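Local coordinates for solute-binding periplasmic protein of iron/siderophore ABC transporter (Yersinia pestis, PDB 6B2Y) that probably binds chelated iron in the periplasm and hands it to an ABC transporter for uptake, at residues A[185-188]-A[189-193]; A[296-299]-A[300-303]; A[307-310]-A[311-314]. One frame throughout, in Å; residues are numbered along the deposited sequence.

Contact 1: A[185-188]-A[189-193]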
# COMPACT_ATOMS: atom_id res chain seq x y z
N ARG A 185 17.92 11.90 -3.04
CA ARG A 185 17.48 11.45 -4.36
C ARG A 185 16.35 12.35 -4.87
O ARG A 185 15.29 11.88 -5.28
CB ARG A 185 17.03 9.99 -4.30
CG ARG A 185 18.13 9.03 -3.87
CD ARG A 185 19.14 8.82 -4.99
NE ARG A 185 20.08 7.74 -4.67
CZ ARG A 185 21.15 7.88 -3.90
NH1 ARG A 185 21.41 9.05 -3.35
NH2 ARG A 185 21.95 6.85 -3.67
N GLU A 186 16.60 13.65 -4.87
CA GLU A 186 15.53 14.61 -5.17
C GLU A 186 14.99 14.47 -6.59
O GLU A 186 13.79 14.63 -6.83
CB GLU A 186 16.03 16.04 -4.93
CG GLU A 186 16.22 16.39 -3.47
CD GLU A 186 17.63 16.15 -2.95
OE1 GLU A 186 17.95 16.76 -1.92
OE2 GLU A 186 18.40 15.35 -3.57
N GLN A 187 15.88 14.21 -7.56
CA GLN A 187 15.43 14.11 -8.95
C GLN A 187 14.55 12.89 -9.14
O GLN A 187 13.53 12.95 -9.84
CB GLN A 187 16.64 14.05 -9.89
CG GLN A 187 16.27 14.18 -11.36
CD GLN A 187 15.50 15.47 -11.65
OE1 GLN A 187 16.07 16.56 -11.64
NE2 GLN A 187 14.20 15.34 -11.92
N GLN A 188 14.92 11.76 -8.52
CA GLN A 188 14.09 10.57 -8.57
C GLN A 188 12.72 10.83 -7.93
O GLN A 188 11.70 10.41 -8.47
CB GLN A 188 14.79 9.41 -7.88
CG GLN A 188 15.98 8.81 -8.66
CD GLN A 188 17.26 9.65 -8.56
OE1 GLN A 188 17.34 10.61 -7.79
NE2 GLN A 188 18.26 9.29 -9.36
N ALA A 189 12.70 11.55 -6.81
CA ALA A 189 11.43 11.87 -6.16
C ALA A 189 10.55 12.72 -7.07
O ALA A 189 9.36 12.44 -7.24
CB ALA A 189 11.68 12.58 -4.83
N GLU A 190 11.14 13.76 -7.67
CA GLU A 190 10.40 14.61 -8.59
C GLU A 190 9.88 13.81 -9.79
O GLU A 190 8.74 14.00 -10.22
CB GLU A 190 11.27 15.78 -9.05
CG GLU A 190 10.54 16.69 -10.03
CD GLU A 190 11.25 18.01 -10.27
OE1 GLU A 190 12.03 18.45 -9.40
OE2 GLU A 190 11.01 18.61 -11.33
N ASN A 191 10.71 12.92 -10.35
CA ASN A 191 10.25 12.09 -11.45
C ASN A 191 9.04 11.26 -11.04
O ASN A 191 8.05 11.17 -11.79
CB ASN A 191 11.38 11.16 -11.95
CG ASN A 191 12.52 11.92 -12.59
OD1 ASN A 191 12.37 13.09 -12.97
ND2 ASN A 191 13.69 11.28 -12.69
N TYR A 192 9.07 10.67 -9.84
CA TYR A 192 7.93 9.86 -9.44
C TYR A 192 6.69 10.73 -9.16
O TYR A 192 5.57 10.35 -9.53
CB TYR A 192 8.27 8.98 -8.23
CG TYR A 192 7.13 8.02 -8.00
CD1 TYR A 192 6.97 6.90 -8.82
CD2 TYR A 192 6.14 8.28 -7.05
CE1 TYR A 192 5.91 6.05 -8.66
CE2 TYR A 192 5.07 7.44 -6.88
CZ TYR A 192 4.95 6.33 -7.68
OH TYR A 192 3.88 5.48 -7.52
N ILE A 193 6.88 11.90 -8.54
CA ILE A 193 5.74 12.78 -8.24
C ILE A 193 5.00 13.14 -9.51
O ILE A 193 3.76 13.10 -9.57
CB ILE A 193 6.22 14.03 -7.49
CG1 ILE A 193 6.53 13.68 -6.03
CG2 ILE A 193 5.20 15.17 -7.59
CD1 ILE A 193 7.57 14.64 -5.42
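Gln187 reaches Asn191, one helical turn on, because its CG stands opposite the backbone N (chi1 -170°) and the chain then bends at CG, turning the amide forward along the helix; Asn191 meets it with CG beside its own backbone N. The amide of Gln187 donates from NE2 to OD1 of Asn191 over 3.1 Å. The bond is not straight, with 145° at the hydrogen, and NE2 sits above the carbonyl plane of Asn191, not on a lone pair; the two amide planes are 31° apart. Asn191 N donates to Gln187 O at 2.9 Å, so backbone and side chain each bond this pair; CG of Asn191 merely lies against that carbonyl. This surface is exposed.

Ala189, by contrast, is buried, its CB 3.6 Å from Glu186 O and against Leu72. The CB of Tyr192 rests 3.7 Å from Gln188 O; its ring packs edge-to-face with Phe371, and its hydroxyl bonds to Pro337 O. Ala189 N donates to O of the N-cap residue Arg185 at 3.0 Å, and Glu190 and Tyr192 repeat the pattern with Glu186 and Gln188. This is the N-terminal end of helix 186-207, its first two turns, with an i to i+4 Gln-Asn side-chain bond on its exposed face.

Contact 2: A[296-299]-A[300-303]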
# COMPACT_ATOMS: atom_id res chain seq x y z
N GLN A 296 3.50 -13.38 -7.13
CA GLN A 296 3.59 -14.76 -7.58
C GLN A 296 2.21 -15.37 -7.81
O GLN A 296 2.10 -16.60 -7.98
CB GLN A 296 4.38 -15.60 -6.57
CG GLN A 296 5.83 -15.13 -6.37
CD GLN A 296 6.57 -15.93 -5.31
OE1 GLN A 296 6.07 -16.12 -4.20
NE2 GLN A 296 7.75 -16.42 -5.67
N VAL A 297 1.17 -14.56 -7.83
CA VAL A 297 -0.20 -15.04 -7.99
C VAL A 297 -0.60 -14.90 -9.45
O VAL A 297 -0.37 -13.86 -10.08
CB VAL A 297 -1.16 -14.28 -7.07
CG1 VAL A 297 -2.60 -14.66 -7.37
CG2 VAL A 297 -0.82 -14.58 -5.63
N THR A 298 -1.20 -15.97 -10.01
CA THR A 298 -1.72 -15.97 -11.37
C THR A 298 -3.17 -15.50 -11.38
O THR A 298 -3.86 -15.58 -10.36
CB THR A 298 -1.66 -17.39 -11.96
OG1 THR A 298 -2.60 -18.23 -11.28
CG2 THR A 298 -0.27 -17.96 -11.78
N PRO A 299 -3.66 -15.01 -12.53
CA PRO A 299 -5.08 -14.65 -12.61
C PRO A 299 -6.00 -15.74 -12.10
O PRO A 299 -6.92 -15.45 -11.32
CB PRO A 299 -5.28 -14.38 -14.11
CG PRO A 299 -3.94 -13.87 -14.56
CD PRO A 299 -2.92 -14.65 -13.75
N GLU A 300 -5.76 -17.00 -12.46
CA GLU A 300 -6.67 -18.07 -12.07
C GLU A 300 -6.70 -18.25 -10.55
O GLU A 300 -7.78 -18.41 -9.97
CB GLU A 300 -6.27 -19.39 -12.75
CG GLU A 300 -7.00 -20.61 -12.20
CD GLU A 300 -6.14 -21.45 -11.26
OE1 GLU A 300 -6.50 -21.57 -10.06
OE2 GLU A 300 -5.11 -22.00 -11.71
N GLN A 301 -5.54 -18.20 -9.89
CA GLN A 301 -5.50 -18.35 -8.44
C GLN A 301 -6.22 -17.21 -7.74
O GLN A 301 -6.97 -17.42 -6.77
CB GLN A 301 -4.06 -18.42 -7.96
CG GLN A 301 -3.28 -19.67 -8.36
CD GLN A 301 -1.80 -19.50 -8.11
OE1 GLN A 301 -1.28 -18.39 -8.22
NE2 GLN A 301 -1.11 -20.58 -7.78
N ALA A 302 -5.96 -15.98 -8.17
CA ALA A 302 -6.66 -14.83 -7.61
C ALA A 302 -8.17 -15.01 -7.74
O ALA A 302 -8.91 -14.92 -6.76
CB ALA A 302 -6.20 -13.55 -8.30
N GLN A 303 -8.62 -15.31 -8.96
CA GLN A 303 -10.04 -15.49 -9.22
C GLN A 303 -10.64 -16.55 -8.32
O GLN A 303 -11.74 -16.37 -7.80
CB GLN A 303 -10.26 -15.87 -10.69
CG GLN A 303 -11.71 -15.90 -11.11
CD GLN A 303 -12.37 -14.57 -10.91
OE1 GLN A 303 -13.25 -14.41 -10.06
NE2 GLN A 303 -11.95 -13.58 -11.69
O HOH W 1 -2.58 -20.84 -11.80
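The amide of Gln301 is the flat group of this contact, and Thr298 meets it at its oxygen: OE1 accepts from Thr298 N over 3.0 Å, in a bond almost straight at the hydrogen (173°), with the donor tilted 26° from the carbonyl plane. The hydroxyl of Thr298 is also near, but its 3.3 Å approach from OG1 to OE1 of Gln301 is at most a weak bond, with its proton not settled. Methyl CG2 of Thr298 lies 3.7 Å from the same oxygen, OE1 of Gln301.

In return Thr298 OG1 accepts from Gln301 N at 3.3 Å, so each residue's side chain takes the other's backbone N-H. The torsions suit this exchange: OG1 of Thr298 is tucked between backbone N and carbonyl carbon (chi1 69°), facing the start of the helix, while the extended chain of Gln301 runs back past it. CG of Gln301 passes close to OG1. A water joins OG1 of Thr298 to Glu300 OE2, donating to the carboxylate, on the exposed side.

On the buried side, Val297 CG1 packs on Ala302 CB at 3.9 Å; this valine also touches Pro284, Val292 and Gln94. Ala302 N donates to Thr298 O and Gln303 N to Pro299 O, beginning the regular helical pattern. The amide of Gln303 bonds to Glu383 O and to Gln307 NE2. Pro299, whose nitrogen has no hydrogen to leave unpaired, is the first residue of the helix, and Val297 O accepts from Thr379 OG1. Together Thr298 and Gln301 make a capping box, with threonine as N-cap, at the start of helix 299-310.

Contact 3: A[307-310]-A[311-314]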
# COMPACT_ATOMS: atom_id res chain seq x y z
N GLN A 307 -13.73 -15.82 -5.36
CA GLN A 307 -14.96 -16.61 -5.32
C GLN A 307 -15.19 -17.21 -3.94
O GLN A 307 -16.32 -17.20 -3.43
CB GLN A 307 -14.92 -17.72 -6.38
CG GLN A 307 -14.99 -17.21 -7.81
CD GLN A 307 -16.15 -16.27 -8.03
OE1 GLN A 307 -17.22 -16.44 -7.43
NE2 GLN A 307 -15.95 -15.26 -8.86
N LYS A 308 -14.14 -17.73 -3.30
CA LYS A 308 -14.34 -18.29 -1.97
C LYS A 308 -14.67 -17.21 -0.95
O LYS A 308 -15.53 -17.40 -0.08
CB LYS A 308 -13.10 -19.08 -1.52
CG LYS A 308 -13.06 -19.33 -0.02
CD LYS A 308 -12.47 -20.70 0.33
CE LYS A 308 -11.29 -21.05 -0.57
NZ LYS A 308 -10.61 -22.30 -0.12
N ILE A 309 -13.99 -16.06 -1.05
CA ILE A 309 -14.25 -14.96 -0.12
C ILE A 309 -15.68 -14.45 -0.29
O ILE A 309 -16.33 -14.05 0.68
CB ILE A 309 -13.21 -13.84 -0.32
CG1 ILE A 309 -11.87 -14.27 0.28
CG2 ILE A 309 -13.67 -12.52 0.31
CD1 ILE A 309 -11.88 -14.26 1.79
N LEU A 310 -16.18 -14.45 -1.52
CA LEU A 310 -17.53 -13.98 -1.80
C LEU A 310 -18.59 -14.97 -1.34
O LEU A 310 -19.78 -14.62 -1.31
CB LEU A 310 -17.71 -13.70 -3.29
CG LEU A 310 -16.86 -12.61 -3.94
CD1 LEU A 310 -17.14 -12.56 -5.42
CD2 LEU A 310 -17.14 -11.28 -3.30
N GLY A 311 -18.20 -16.20 -1.00
CA GLY A 311 -19.14 -17.20 -0.52
C GLY A 311 -19.33 -17.26 0.98
O GLY A 311 -20.02 -18.15 1.46
N ARG A 312 -18.73 -16.33 1.73
CA ARG A 312 -18.90 -16.31 3.18
C ARG A 312 -20.32 -15.90 3.55
O ARG A 312 -21.01 -15.22 2.80
CB ARG A 312 -17.90 -15.34 3.83
CG ARG A 312 -16.46 -15.80 3.84
CD ARG A 312 -15.54 -14.69 4.38
NE ARG A 312 -15.55 -13.53 3.49
CZ ARG A 312 -15.57 -12.26 3.90
NH1 ARG A 312 -15.57 -11.98 5.19
NH2 ARG A 312 -15.59 -11.28 3.02
N LYS A 313 -20.74 -16.31 4.74
CA LYS A 313 -22.07 -15.96 5.23
C LYS A 313 -22.21 -14.45 5.34
O LYS A 313 -21.24 -13.73 5.59
CB LYS A 313 -22.34 -16.62 6.58
CG LYS A 313 -22.20 -18.13 6.58
CD LYS A 313 -22.79 -18.76 7.84
CE LYS A 313 -24.05 -19.60 7.54
NZ LYS A 313 -25.17 -18.83 6.89
N GLY A 314 -23.44 -13.97 5.17
CA GLY A 314 -23.74 -12.55 5.26
C GLY A 314 -23.34 -11.81 4.00
O GLY A 314 -24.18 -11.24 3.31
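Ile309 and Arg312 form the close half of this contact, lying side by side and pointing the same way. Arg312 doubles back with a bend at chi3 (-64°), which brings NE to Ile309 O at 3.0 Å. That bond arrives in the carbonyl plane, on a lone pair, with 156° at the hydrogen; the oxygen lies 15° out of the guanidinium plane, at its edge. Arg312 N reaches Ile309 O only weakly, at 3.5 Å, so one carbonyl in the C-terminal part of the helix receives two donors from one residue. Methyl CG2 of Ile309 sits 3.5 Å from Arg312 NH2 and alongside NE, so the apolar branch flanks the charged group. Ile309 is buried, and NH2 of Arg312 goes on to a salt bridge with Glu221, a second partner that probably restricts the guanidinium's rotation.

The opposite character belongs to Lys308 and Gly311. Both are exposed, and their link is a backbone one: Gly311 N donates to Lys308 O over 3.1 Å, from well above the carbonyl plane. The side chain of Lys308 starts away from the turn, as does that of Gln307, its amide held by Gln303.

The turn follows the C-terminal part of helix 299-310. Ile309 and Leu310 pack on Tyr276 of strand 275-280, which Arg312 also touches. Arg312 ties the start of the following loop to Glu221 at the end of strand 217-221, the neighbour of 275-280 in the mixed sheet, before the chain continues to helix 319-322.

How the contacts relate
Contacts 2 and 3 sit at the N- and C-terminal ends of one helix, 299-310, their centres about 17 Å apart; Gln303 and Gln307, one from each, meet by side chain. Contact 1 opens another helix, 186-207, its centre about 33 Å from that of contact 2 and 42 Å from that of contact 3, on the far side of the chain's centre from the latter. No bound substrate is present in this apo structure to relate them to. The side chain of Tyr192 is about 10 Å from a bound sodium ion and that of Gln296 about 12 Å from one.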